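Similar to hydroxylamine oxidoreductase (Kuenenia stuttgartiensis, PDB 6H5L) is a multiheme c-type cytochrome related to hydroxylamine oxidoreductase, probably working as a reductase within a large heme-rich complex of an anammox bacterium. Local coordinates at residues P14-D19 with T145-G150; Y53-R58 with S204-C209; Q173-N178 with G198-H203. All blocks are in the same frame, centred on the assembly; numbering follows the deposited sequence.

Interaction 1: residues P14-D19 with T145-G150; sequences PDLYKD and TGEVCG. With HEC (heme c), chain E.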
loop_
_atom_site.group_PDB
_atom_site.type_symbol
_atom_site.label_atom_id
_atom_site.label_comp_id
_atom_site.label_asym_id
_atom_site.label_seq_id
_atom_site.Cartn_x
_atom_site.Cartn_y
_atom_site.Cartn_z
ATOM N N PRO A 14 -19.341 44.529 15.247
ATOM C CA PRO A 14 -18.479 44.151 16.373
ATOM C C PRO A 14 -17.663 45.332 16.874
ATOM O O PRO A 14 -17.031 46.051 16.095
ATOM C CB PRO A 14 -17.585 43.054 15.782
ATOM C CG PRO A 14 -18.347 42.533 14.612
ATOM C CD PRO A 14 -19.083 43.708 14.053
ATOM N N ASP A 15 -17.683 45.524 18.193
ATOM C CA ASP A 15 -17.015 46.643 18.846
ATOM C C ASP A 15 -16.258 46.113 20.057
ATOM O O ASP A 15 -16.873 45.663 21.031
ATOM C CB ASP A 15 -18.027 47.715 19.256
ATOM C CG ASP A 15 -17.379 48.897 19.943
ATOM O OD1 ASP A 15 -16.358 49.396 19.426
ATOM O OD2 ASP A 15 -17.897 49.331 20.994
ATOM N N LEU A 16 -14.924 46.169 19.991
ATOM C CA LEU A 16 -14.102 45.739 21.118
ATOM C C LEU A 16 -14.299 46.624 22.340
ATOM O O LEU A 16 -14.080 46.168 23.469
ATOM C CB LEU A 16 -12.621 45.738 20.723
ATOM C CG LEU A 16 -12.075 44.525 19.975
ATOM C CD1 LEU A 16 -10.652 44.789 19.510
ATOM C CD2 LEU A 16 -12.133 43.296 20.865
ATOM N N TYR A 17 -14.708 47.877 22.144
ATOM C CA TYR A 17 -14.834 48.840 23.229
ATOM C C TYR A 17 -16.282 49.042 23.663
ATOM O O TYR A 17 -16.655 50.140 24.091
ATOM C CB TYR A 17 -14.202 50.168 22.822
ATOM C CG TYR A 17 -12.717 50.055 22.574
ATOM C CD1 TYR A 17 -12.230 49.635 21.343
ATOM C CD2 TYR A 17 -11.803 50.344 23.577
ATOM C CE1 TYR A 17 -10.874 49.519 21.115
ATOM C CE2 TYR A 17 -10.443 50.232 23.359
ATOM C CZ TYR A 17 -9.985 49.819 22.127
ATOM O OH TYR A 17 -8.632 49.708 21.908
ATOM N N LYS A 18 -17.105 48.002 23.547
ATOM C CA LYS A 18 -18.483 48.071 24.006
ATOM C C LYS A 18 -18.528 48.262 25.517
ATOM O O LYS A 18 -17.742 47.666 26.258
ATOM C CB LYS A 18 -19.232 46.797 23.614
ATOM C CG LYS A 18 -20.722 46.831 23.887
ATOM C CD LYS A 18 -21.314 45.432 23.906
ATOM C CE LYS A 18 -22.780 45.473 24.302
ATOM N NZ LYS A 18 -23.318 44.121 24.614
ATOM N N ASP A 19 -19.450 49.115 25.964
ATOM C CA ASP A 19 -19.662 49.391 27.388
ATOM C C ASP A 19 -18.444 50.065 28.017
ATOM O O ASP A 19 -18.112 49.832 29.180
ATOM C CB ASP A 19 -20.034 48.113 28.149
ATOM C CG ASP A 19 -21.354 47.520 27.686
ATOM O OD1 ASP A 19 -22.305 48.297 27.489
ATOM O OD2 ASP A 19 -21.437 46.285 27.504
ATOM N N THR A 145 -8.087 44.412 13.000
ATOM C CA THR A 145 -8.275 44.149 14.416
ATOM C C THR A 145 -9.308 43.042 14.593
ATOM O O THR A 145 -9.864 42.518 13.628
ATOM C CB THR A 145 -8.720 45.405 15.157
ATOM O OG1 THR A 145 -9.971 45.848 14.622
ATOM C CG2 THR A 145 -7.681 46.506 14.988
ATOM N N GLY A 146 -9.568 42.684 15.850
ATOM C CA GLY A 146 -10.580 41.695 16.161
ATOM C C GLY A 146 -11.967 42.101 15.710
ATOM O O GLY A 146 -12.835 41.237 15.524
ATOM N N GLU A 147 -12.194 43.401 15.522
ATOM C CA GLU A 147 -13.483 43.892 15.049
ATOM C C GLU A 147 -13.752 43.478 13.607
ATOM O O GLU A 147 -14.906 43.225 13.243
ATOM C CB GLU A 147 -13.537 45.412 15.197
ATOM C CG GLU A 147 -13.190 45.892 16.606
ATOM C CD GLU A 147 -13.385 47.383 16.786
ATOM O OE1 GLU A 147 -13.247 48.113 15.784
ATOM O OE2 GLU A 147 -13.682 47.821 17.922
ATOM N N VAL A 148 -12.712 43.402 12.777
ATOM C CA VAL A 148 -12.881 42.880 11.424
ATOM C C VAL A 148 -13.137 41.378 11.467
ATOM O O VAL A 148 -14.040 40.865 10.797
ATOM C CB VAL A 148 -11.651 43.217 10.561
ATOM C CG1 VAL A 148 -11.742 42.529 9.204
ATOM C CG2 VAL A 148 -11.518 44.718 10.393
ATOM N N CYS A 149 -12.334 40.651 12.250
ATOM C CA CYS A 149 -12.528 39.212 12.394
ATOM C C CYS A 149 -13.915 38.893 12.939
ATOM O O CYS A 149 -14.573 37.953 12.476
ATOM C CB CYS A 149 -11.448 38.628 13.305
ATOM S SG CYS A 149 -9.767 39.214 12.997
ATOM N N GLY A 150 -14.380 39.671 13.919
ATOM C CA GLY A 150 -15.712 39.474 14.469
ATOM C C GLY A 150 -16.830 39.680 13.469
ATOM O O GLY A 150 -17.956 39.229 13.709
HETATM FE FE HEC E . -11.689 33.397 9.677
HETATM C CHA HEC E . -11.569 30.021 9.203
HETATM C CHB HEC E . -9.633 33.089 12.415
HETATM C CHC HEC E . -11.493 36.821 9.936
HETATM C CHD HEC E . -14.312 33.714 7.501
HETATM N NA HEC E . -10.750 31.838 10.623
HETATM C C1A HEC E . -10.869 30.503 10.289
HETATM C C2A HEC E . -10.143 29.729 11.283
HETATM C C3A HEC E . -9.612 30.585 12.162
HETATM C C4A HEC E . -9.984 31.926 11.769
HETATM C CMA HEC E . -8.755 30.215 13.393
HETATM C CAA HEC E . -9.981 28.193 11.331
HETATM C CBA HEC E . -9.251 27.712 10.078
HETATM C CGA HEC E . -8.599 26.378 10.332
HETATM O O1A HEC E . -8.588 25.929 11.507
HETATM O O2A HEC E . -8.084 25.765 9.363
HETATM N NB HEC E . -10.806 34.715 10.999
HETATM C C1B HEC E . -9.857 34.362 11.938
HETATM C C2B HEC E . -9.136 35.557 12.323
HETATM C C3B HEC E . -9.657 36.588 11.648
HETATM C C4B HEC E . -10.712 36.080 10.795
HETATM C CMB HEC E . -7.999 35.597 13.366
HETATM C CAB HEC E . -9.224 38.068 11.721
HETATM C CBB HEC E . -7.826 38.254 11.095
HETATM N NC HEC E . -12.735 34.973 8.906
HETATM C C1C HEC E . -12.441 36.313 9.072
HETATM C C2C HEC E . -13.152 37.062 8.049
HETATM C C3C HEC E . -14.064 36.227 7.528
HETATM C C4C HEC E . -13.733 34.880 7.957
HETATM C CMC HEC E . -13.281 38.605 8.069
HETATM C CAC HEC E . -15.143 36.569 6.471
HETATM C CBC HEC E . -14.504 36.724 5.074
HETATM N ND HEC E . -12.761 32.072 8.509
HETATM C C1D HEC E . -13.847 32.432 7.714
HETATM C C2D HEC E . -14.417 31.233 7.146
HETATM C C3D HEC E . -13.561 30.075 7.677
HETATM C C4D HEC E . -12.558 30.693 8.515
HETATM C CMD HEC E . -15.633 31.140 6.201
HETATM C CAD HEC E . -13.737 28.570 7.379
HETATM C CBD HEC E . -14.816 27.984 8.285
HETATM C CGD HEC E . -14.409 28.104 9.731
HETATM O O1D HEC E . -14.920 29.018 10.427
HETATM O O2D HEC E . -13.569 27.285 10.186
#
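Glu147 reaches from the first turn of the short helix 146-152, which carries the first cysteine of a CxxCH heme-attachment motif, to the irregular N-terminal chain around Pro14 and Leu16. Its CB lies 3.7 Å from Pro14 O. With CG anti to the carbonyl carbon (chi1 -53°) and the chain extended beyond it, the side chain runs out beside the other backbone. CG rests 3.8 Å from Leu16 CG, an aliphatic touch suited to the methylenes of a glutamate. CD lies 3.8 Å from Leu16 N, and at the tip OE2 accepts this N-H of Leu16 at 2.9 Å, on its anti side and at 158°. The bonded N-H belongs to the second residue of a type I turn from Asp15 to Lys18, which the bond links to the helix.

The same OE2 lies beside OD1 of Asp15, 3.5 Å away, two acceptors that could repel each other. Lys29 probably eases this, since it forms a salt bridge with Asp15 and a long, weak ion pair with Glu147. OE2 also meets the edge of the Tyr17 ring, whose hydroxyl has Glu207 as partner. A leucine in place of Glu147 would probably leave the Leu16 N-H without its acceptor and take from Lys29 the weaker of its two acidic partners.

Nearly one turn further along the helix, Gly150 receives the Pro14 ring, whose CG comes 3.4 Å from Gly150 C, where no side chain stands in the way. Thr145 caps the helix by a weak bond from Glu147 N, and Cys149 SG is joined to heme CAB at 1.8 Å.

Interaction 2: residues Y53-R58 with S204-C209; sequences YWQPNR and SGAEKC. With HEC (heme c), chain G.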
loop_
_atom_site.group_PDB
_atom_site.type_symbol
_atom_site.label_atom_id
_atom_site.label_comp_id
_atom_site.label_asym_id
_atom_site.label_seq_id
_atom_site.Cartn_x
_atom_site.Cartn_y
_atom_site.Cartn_z
ATOM N N TYR A 53 1.287 48.029 14.695
ATOM C CA TYR A 53 0.883 46.641 14.536
ATOM C C TYR A 53 0.344 46.018 15.816
ATOM O O TYR A 53 -0.542 45.164 15.742
ATOM C CB TYR A 53 2.065 45.808 14.023
ATOM C CG TYR A 53 2.630 46.296 12.704
ATOM C CD1 TYR A 53 2.072 45.895 11.494
ATOM C CD2 TYR A 53 3.722 47.156 12.666
ATOM C CE1 TYR A 53 2.584 46.341 10.286
ATOM C CE2 TYR A 53 4.240 47.604 11.464
ATOM C CZ TYR A 53 3.668 47.194 10.277
ATOM O OH TYR A 53 4.184 47.642 9.082
ATOM N N TRP A 54 0.839 46.427 16.988
ATOM C CA TRP A 54 0.351 45.824 18.224
ATOM C C TRP A 54 -1.044 46.333 18.574
ATOM O O TRP A 54 -1.883 45.570 19.067
ATOM C CB TRP A 54 1.322 46.086 19.377
ATOM C CG TRP A 54 2.774 45.696 19.158
ATOM C CD1 TRP A 54 3.863 46.331 19.678
ATOM C CD2 TRP A 54 3.287 44.592 18.386
ATOM N NE1 TRP A 54 5.015 45.701 19.284
ATOM C CE2 TRP A 54 4.693 44.635 18.488
ATOM C CE3 TRP A 54 2.699 43.579 17.621
ATOM C CZ2 TRP A 54 5.518 43.707 17.852
ATOM C CZ3 TRP A 54 3.520 42.659 16.990
ATOM C CH2 TRP A 54 4.914 42.730 17.112
ATOM N N GLN A 55 -1.308 47.616 18.334
ATOM C CA GLN A 55 -2.590 48.241 18.668
ATOM C C GLN A 55 -3.026 49.085 17.479
ATOM O O GLN A 55 -2.871 50.313 17.472
ATOM C CB GLN A 55 -2.474 49.085 19.941
ATOM C CG GLN A 55 -3.793 49.598 20.482
ATOM C CD GLN A 55 -4.490 48.597 21.383
ATOM O OE1 GLN A 55 -4.079 47.441 21.489
ATOM N NE2 GLN A 55 -5.548 49.044 22.049
ATOM N N PRO A 56 -3.577 48.448 16.439
ATOM C CA PRO A 56 -3.818 49.178 15.180
ATOM C C PRO A 56 -4.841 50.296 15.290
ATOM O O PRO A 56 -4.615 51.379 14.737
ATOM C CB PRO A 56 -4.290 48.072 14.224
ATOM C CG PRO A 56 -3.782 46.801 14.826
ATOM C CD PRO A 56 -3.852 47.009 16.303
ATOM N N ASN A 57 -5.970 50.063 15.967
ATOM C CA ASN A 57 -7.000 51.096 16.070
ATOM C C ASN A 57 -6.432 52.404 16.602
ATOM O O ASN A 57 -6.747 53.483 16.087
ATOM C CB ASN A 57 -8.142 50.618 16.969
ATOM C CG ASN A 57 -9.132 49.728 16.240
ATOM O OD1 ASN A 57 -9.266 49.801 15.017
ATOM N ND2 ASN A 57 -9.843 48.892 16.989
ATOM N N ARG A 58 -5.582 52.326 17.623
ATOM C CA ARG A 58 -5.065 53.530 18.256
ATOM C C ARG A 58 -3.865 54.110 17.518
ATOM O O ARG A 58 -3.678 55.331 17.528
ATOM C CB ARG A 58 -4.699 53.234 19.710
ATOM C CG ARG A 58 -4.060 54.390 20.470
ATOM C CD ARG A 58 -5.057 55.486 20.798
ATOM N NE ARG A 58 -4.458 56.534 21.619
ATOM C CZ ARG A 58 -5.106 57.618 22.032
ATOM N NH1 ARG A 58 -6.377 57.798 21.700
ATOM N NH2 ARG A 58 -4.484 58.522 22.777
ATOM N N SER A 204 -0.100 42.773 23.368
ATOM C CA SER A 204 -0.721 43.056 22.084
ATOM C C SER A 204 -1.892 42.135 21.766
ATOM O O SER A 204 -2.440 42.212 20.660
ATOM C CB SER A 204 0.318 42.962 20.961
ATOM O OG SER A 204 0.811 41.639 20.821
ATOM N N GLY A 205 -2.282 41.266 22.694
ATOM C CA GLY A 205 -3.346 40.317 22.434
ATOM C C GLY A 205 -4.738 40.879 22.635
ATOM O O GLY A 205 -5.702 40.123 22.782
ATOM N N ALA A 206 -4.859 42.208 22.645
ATOM C CA ALA A 206 -6.149 42.855 22.852
ATOM C C ALA A 206 -6.882 43.121 21.543
ATOM O O ALA A 206 -8.108 42.981 21.483
ATOM C CB ALA A 206 -5.968 44.163 23.626
ATOM N N GLU A 207 -6.159 43.504 20.490
ATOM C CA GLU A 207 -6.764 43.733 19.188
ATOM C C GLU A 207 -6.266 42.781 18.112
ATOM O O GLU A 207 -6.780 42.826 16.989
ATOM C CB GLU A 207 -6.520 45.180 18.726
ATOM C CG GLU A 207 -7.040 46.235 19.691
ATOM C CD GLU A 207 -7.153 47.605 19.051
ATOM O OE1 GLU A 207 -8.128 48.328 19.352
ATOM O OE2 GLU A 207 -6.272 47.960 18.240
ATOM N N LYS A 208 -5.292 41.929 18.416
ATOM C CA LYS A 208 -4.755 40.973 17.458
ATOM C C LYS A 208 -5.285 39.583 17.785
ATOM O O LYS A 208 -5.042 39.063 18.879
ATOM C CB LYS A 208 -3.227 40.974 17.481
ATOM C CG LYS A 208 -2.589 42.350 17.494
ATOM C CD LYS A 208 -1.234 42.318 16.810
ATOM C CE LYS A 208 -0.440 41.081 17.190
ATOM N NZ LYS A 208 0.466 40.659 16.085
ATOM N N CYS A 209 -6.005 38.986 16.837
ATOM C CA CYS A 209 -6.514 37.628 16.981
ATOM C C CYS A 209 -5.567 36.587 16.407
ATOM O O CYS A 209 -5.894 35.395 16.416
ATOM C CB CYS A 209 -7.886 37.505 16.314
ATOM S SG CYS A 209 -9.159 38.562 17.025
HETATM FE FE HEC G . -9.409 31.922 18.448
HETATM C CHA HEC G . -10.728 28.830 17.738
HETATM C CHB HEC G . -11.282 33.278 15.904
HETATM C CHC HEC G . -8.510 35.108 19.449
HETATM C CHD HEC G . -7.251 30.595 20.714
HETATM N NA HEC G . -10.747 31.190 17.070
HETATM C C1A HEC G . -11.160 29.877 16.962
HETATM C C2A HEC G . -12.127 29.787 15.890
HETATM C C3A HEC G . -12.286 31.010 15.383
HETATM C C4A HEC G . -11.421 31.922 16.111
HETATM C CMA HEC G . -13.228 31.378 14.219
HETATM C CAA HEC G . -12.851 28.500 15.434
HETATM C CBA HEC G . -12.141 27.874 14.238
HETATM C CGA HEC G . -12.882 26.628 13.824
HETATM O O1A HEC G . -13.674 26.098 14.647
HETATM O O2A HEC G . -12.678 26.161 12.674
HETATM N NB HEC G . -9.760 33.838 17.756
HETATM C C1B HEC G . -10.682 34.161 16.778
HETATM C C2B HEC G . -10.905 35.591 16.837
HETATM C C3B HEC G . -10.137 36.100 17.808
HETATM C C4B HEC G . -9.403 35.006 18.407
HETATM C CMB HEC G . -11.865 36.365 15.912
HETATM C CAB HEC G . -10.036 37.577 18.249
HETATM C CBB HEC G . -11.318 38.013 18.994
HETATM N NC HEC G . -8.118 32.711 19.822
HETATM C C1C HEC G . -7.906 34.050 20.090
HETATM C C2C HEC G . -7.038 34.144 21.246
HETATM C C3C HEC G . -6.586 32.910 21.508
HETATM C C4C HEC G . -7.323 31.974 20.676
HETATM C CMC HEC G . -6.422 35.468 21.755
HETATM C CAC HEC G . -5.575 32.526 22.611
HETATM C CBC HEC G . -6.186 32.796 24.005
HETATM N ND HEC G . -9.006 29.999 19.076
HETATM C C1D HEC G . -8.148 29.718 20.136
HETATM C C2D HEC G . -8.355 28.343 20.533
HETATM C C3D HEC G . -9.441 27.795 19.604
HETATM C C4D HEC G . -9.783 28.893 18.736
HETATM C CMD HEC G . -7.638 27.577 21.655
HETATM C CAD HEC G . -10.050 26.376 19.603
HETATM C CBD HEC G . -11.461 26.484 20.176
HETATM C CGD HEC G . -11.999 25.135 20.576
HETATM O O1D HEC G . -13.053 25.093 21.260
HETATM O O2D HEC G . -11.374 24.104 20.219
HETATM O O HOH W 1 -3.427 45.140 21.209
#
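Trp54 and Ser204 bring the two backbones closest, their CA atoms 4.9 Å apart, where the break between helices 51-54 and 56-59 meets the loop linking two successive CxxCH heme-binding motifs. Gln55 leaves helical geometry (phi -135°, psi 79°) and takes the N-cap position of the next helix. Pro56, which has no N-H to offer, suits the first turn that follows.

Glu207 dominates the side-chain contact by supplying a carboxylate to this helix start. Its OE2 accepts Asn57 N at 3.1 Å through the syn lone pair, while OE1 takes Asn57 ND2 at 3.0 Å from above the carboxylate plane, the amide standing almost perpendicular to it. The hydroxyl of Tyr17 is a further partner of OE1, so both oxygens of this buried group are engaged, and the helix N-terminus would probably stabilise its charge. Bent at chi2 (85°), Gln55 lays its amide nearly parallel over the carboxylate, with CD 3.7 Å from Glu207 CD.

Ser204 CB packs 3.6 Å from Trp54 CB, and Ser204 OG turns to Met201 O. Lys208, bent at chi3, runs by the backbone carbonyls of Tyr53 and Trp54, its CG 3.7 Å from Trp54 O. Its NZ hydrogen-bonds a heme propionate oxygen, as the Tyr53 hydroxyl also does. The same amino group lies at the edge of the indole, NZ of Lys208 being 3.8 Å from Trp54 CZ3. Next in the chain, Cys209 SG forms its thioether to heme CAB at 1.8 Å.

Interaction 3: residues Q173-N178 with G198-H203; sequences QSWEAN and GCDMCH. With HEC (heme c), chain F.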
loop_
_atom_site.group_PDB
_atom_site.type_symbol
_atom_site.label_atom_id
_atom_site.label_comp_id
_atom_site.label_asym_id
_atom_site.label_seq_id
_atom_site.Cartn_x
_atom_site.Cartn_y
_atom_site.Cartn_z
ATOM N N GLN A 173 -8.519 43.397 27.886
ATOM C CA GLN A 173 -8.013 44.631 28.474
ATOM C C GLN A 173 -6.495 44.618 28.608
ATOM O O GLN A 173 -5.946 45.218 29.540
ATOM C CB GLN A 173 -8.668 44.868 29.835
ATOM C CG GLN A 173 -10.155 44.563 29.859
ATOM C CD GLN A 173 -10.779 44.794 31.220
ATOM O OE1 GLN A 173 -11.605 44.005 31.679
ATOM N NE2 GLN A 173 -10.390 45.884 31.871
ATOM N N SER A 174 -5.805 43.945 27.686
ATOM C CA SER A 174 -4.362 43.779 27.814
ATOM C C SER A 174 -3.623 45.081 27.533
ATOM O O SER A 174 -2.671 45.426 28.244
ATOM C CB SER A 174 -3.881 42.671 26.878
ATOM O OG SER A 174 -2.577 42.245 27.223
ATOM N N TRP A 175 -4.039 45.819 26.501
ATOM C CA TRP A 175 -3.363 47.074 26.194
ATOM C C TRP A 175 -3.663 48.140 27.236
ATOM O O TRP A 175 -2.854 49.056 27.433
ATOM C CB TRP A 175 -3.759 47.574 24.806
ATOM C CG TRP A 175 -2.819 48.615 24.293
ATOM C CD1 TRP A 175 -3.017 49.964 24.271
ATOM C CD2 TRP A 175 -1.515 48.390 23.747
ATOM N NE1 TRP A 175 -1.919 50.594 23.735
ATOM C CE2 TRP A 175 -0.983 49.649 23.405
ATOM C CE3 TRP A 175 -0.748 47.246 23.509
ATOM C CZ2 TRP A 175 0.282 49.795 22.838
ATOM C CZ3 TRP A 175 0.507 47.393 22.947
ATOM C CH2 TRP A 175 1.009 48.658 22.618
ATOM N N GLU A 176 -4.816 48.049 27.900
ATOM C CA GLU A 176 -5.107 48.947 29.010
ATOM C C GLU A 176 -4.054 48.810 30.102
ATOM O O GLU A 176 -3.416 49.792 30.494
ATOM C CB GLU A 176 -6.503 48.662 29.569
ATOM C CG GLU A 176 -6.859 49.507 30.784
ATOM C CD GLU A 176 -8.084 48.996 31.516
ATOM O OE1 GLU A 176 -8.839 48.191 30.931
ATOM O OE2 GLU A 176 -8.289 49.394 32.681
ATOM N N ALA A 177 -3.846 47.584 30.588
ATOM C CA ALA A 177 -2.907 47.354 31.682
ATOM C C ALA A 177 -1.495 47.802 31.323
ATOM O O ALA A 177 -0.723 48.193 32.208
ATOM C CB ALA A 177 -2.912 45.881 32.069
ATOM N N ASN A 178 -1.136 47.748 30.042
ATOM C CA ASN A 178 0.216 48.103 29.631
ATOM C C ASN A 178 0.505 49.579 29.892
ATOM O O ASN A 178 1.483 49.925 30.563
ATOM C CB ASN A 178 0.416 47.762 28.153
ATOM C CG ASN A 178 1.861 47.914 27.710
ATOM O OD1 ASN A 178 2.784 47.850 28.524
ATOM N ND2 ASN A 178 2.065 48.111 26.412
ATOM N N GLY A 198 9.385 44.602 24.855
ATOM C CA GLY A 198 8.649 43.378 25.107
ATOM C C GLY A 198 7.283 43.600 25.720
ATOM O O GLY A 198 6.404 42.747 25.572
ATOM N N CYS A 199 7.084 44.734 26.396
ATOM C CA CYS A 199 5.801 45.000 27.038
ATOM C C CYS A 199 4.701 45.207 26.002
ATOM O O CYS A 199 3.644 44.567 26.067
ATOM C CB CYS A 199 5.917 46.218 27.957
ATOM S SG CYS A 199 7.237 46.102 29.191
ATOM N N ASP A 200 4.932 46.099 25.034
ATOM C CA ASP A 200 3.943 46.325 23.983
ATOM C C ASP A 200 3.734 45.080 23.133
ATOM O O ASP A 200 2.637 44.867 22.603
ATOM C CB ASP A 200 4.372 47.495 23.099
ATOM C CG ASP A 200 4.534 48.786 23.874
ATOM O OD1 ASP A 200 4.634 48.724 25.118
ATOM O OD2 ASP A 200 4.550 49.864 23.244
ATOM N N MET A 201 4.769 44.251 22.995
ATOM C CA MET A 201 4.682 43.049 22.177
ATOM C C MET A 201 3.902 41.938 22.869
ATOM O O MET A 201 3.210 41.165 22.198
ATOM C CB MET A 201 6.091 42.568 21.831
ATOM C CG MET A 201 6.174 41.565 20.695
ATOM S SD MET A 201 7.879 41.335 20.156
ATOM C CE MET A 201 7.696 39.966 19.016
ATOM N N CYS A 202 3.989 41.856 24.196
ATOM C CA CYS A 202 3.318 40.807 24.951
ATOM C C CYS A 202 1.890 41.174 25.323
ATOM O O CYS A 202 1.042 40.281 25.438
ATOM C CB CYS A 202 4.110 40.490 26.223
ATOM S SG CYS A 202 3.745 38.893 26.990
ATOM N N HIS A 203 1.604 42.463 25.518
ATOM C CA HIS A 203 0.249 42.937 25.777
ATOM C C HIS A 203 -0.496 43.325 24.508
ATOM O O HIS A 203 -1.446 44.110 24.577
ATOM C CB HIS A 203 0.278 44.118 26.751
ATOM C CG HIS A 203 0.597 43.733 28.160
ATOM N ND1 HIS A 203 -0.349 43.744 29.168
ATOM C CD2 HIS A 203 1.750 43.320 28.731
ATOM C CE1 HIS A 203 0.210 43.363 30.302
ATOM N NE2 HIS A 203 1.482 43.098 30.062
HETATM FE FE HEC F . 2.311 42.538 31.783
HETATM C CHA HEC F . 0.236 41.258 34.137
HETATM C CHB HEC F . 1.860 45.652 32.859
HETATM C CHC HEC F . 5.276 43.529 30.184
HETATM C CHD HEC F . 2.464 39.596 30.112
HETATM N NA HEC F . 1.224 43.312 33.229
HETATM C C1A HEC F . 0.441 42.625 34.136
HETATM C C2A HEC F . -0.100 43.605 35.065
HETATM C C3A HEC F . 0.349 44.812 34.705
HETATM C C4A HEC F . 1.194 44.656 33.539
HETATM C CMA HEC F . 0.024 46.146 35.411
HETATM C CAA HEC F . -1.038 43.333 36.264
HETATM C CBA HEC F . -2.338 42.698 35.787
HETATM C CGA HEC F . -3.335 43.779 35.473
HETATM O O1A HEC F . -3.882 43.755 34.343
HETATM O O2A HEC F . -3.575 44.665 36.335
HETATM N NB HEC F . 3.361 44.304 31.493
HETATM C C1B HEC F . 3.040 45.454 32.175
HETATM C C2B HEC F . 4.145 46.384 32.057
HETATM C C3B HEC F . 5.107 45.791 31.306
HETATM C C4B HEC F . 4.615 44.471 30.946
HETATM C CMB HEC F . 4.086 47.780 32.723
HETATM C CAB HEC F . 6.509 46.272 30.829
HETATM C CBB HEC F . 6.767 47.797 30.817
HETATM N NC HEC F . 3.620 41.735 30.362
HETATM C C1C HEC F . 4.813 42.262 29.903
HETATM C C2C HEC F . 5.525 41.219 29.182
HETATM C C3C HEC F . 4.696 40.167 29.070
HETATM C C4C HEC F . 3.516 40.450 29.867
HETATM C CMC HEC F . 6.834 41.449 28.390
HETATM C CAC HEC F . 4.955 38.831 28.326
HETATM C CBC HEC F . 6.168 38.083 28.918
HETATM N ND HEC F . 1.478 40.692 32.091
HETATM C C1D HEC F . 1.664 39.611 31.237
HETATM C C2D HEC F . 0.882 38.497 31.724
HETATM C C3D HEC F . 0.176 39.016 32.991
HETATM C C4D HEC F . 0.613 40.387 33.135
HETATM C CMD HEC F . 0.789 37.097 31.078
HETATM C CAD HEC F . -0.790 38.263 33.933
HETATM C CBD HEC F . -0.185 36.940 34.394
HETATM C CGD HEC F . -1.165 36.246 35.299
HETATM O O1D HEC F . -2.160 36.901 35.698
HETATM O O2D HEC F . -0.952 35.049 35.622
HETATM O O HOH W 2 -2.083 40.343 25.507
HETATM O O HOH W 3 3.716 41.753 33.147
#
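His203, Trp175 and Asn178 account for most of this buried contact, in which helices 174-178 and 198-202 run nearly antiparallel (161°) with short-segment axes 9.8 Å apart. His203 is the residue most covered. Its imidazole stands between the heme and helix 174-180: NE2 binds the heme iron at 2.0 Å, and on the far side of the ring ND1 donates to Ser174 O at 3.0 Å. That second bond, somewhat bent and tilted from the carbonyl plane, fixes the rotation of the ring about its link to CB, making Ser174 a second-shell residue of the iron. Histidine alone among the common residues offers one ring nitrogen to a metal and the other to a carbonyl in this way.

Asn178 packs its CB 3.9 Å from His203 CB and sends its amide to the neighbouring helix. ND2 donates to Asp200 OD1 at 2.9 Å, almost straight at 167° and in the plane of its own amide, yet it meets the carboxylate from above. Tyr184 gives OD1 another hydrogen bond, so this buried acid is held from two sources.

Trp175 has CG anti to the backbone N (chi1 -164°), which swings the indole against the other helix, with Asn178 ND2 near the rim of one ring face. The ring's edge reaches the backbone there: CZ3 is 3.3 Å from Asp200 O and CE3 3.4 Å from His203 O. The indole also packs on Trp54 and Gln55.

Cys199 and Cys202 complete the attachment through thioethers to heme CAB and CAC. With a water as the second axial ligand, 2.1 Å from the iron, this CxxCH heme is consistent with a site open to small ligands, as at the catalytic heme of hydroxylamine oxidoreductases.

Overall arrangement
From interaction 1 to interaction 3 the contacts go from a partly buried margin of the chain to its interior. Interactions 1 and 2 touch where Tyr17 meets Glu207, and each has a glutamate accepting a backbone N-H of the opposite segment. Interaction 3 is nested in the loop closed by interaction 2, and its indole lies against Gln55. All three segments 145-150, 198-203 and 204-209 contain cysteines that hold hemes. Charges with a lysine nearby mark interaction 1, a carboxylate gripped at a helix start interaction 2, and iron ligation with its second shell interaction 3. Interactions 2 and 3 both meet the second subunit, through Tyr53 and through 198-203.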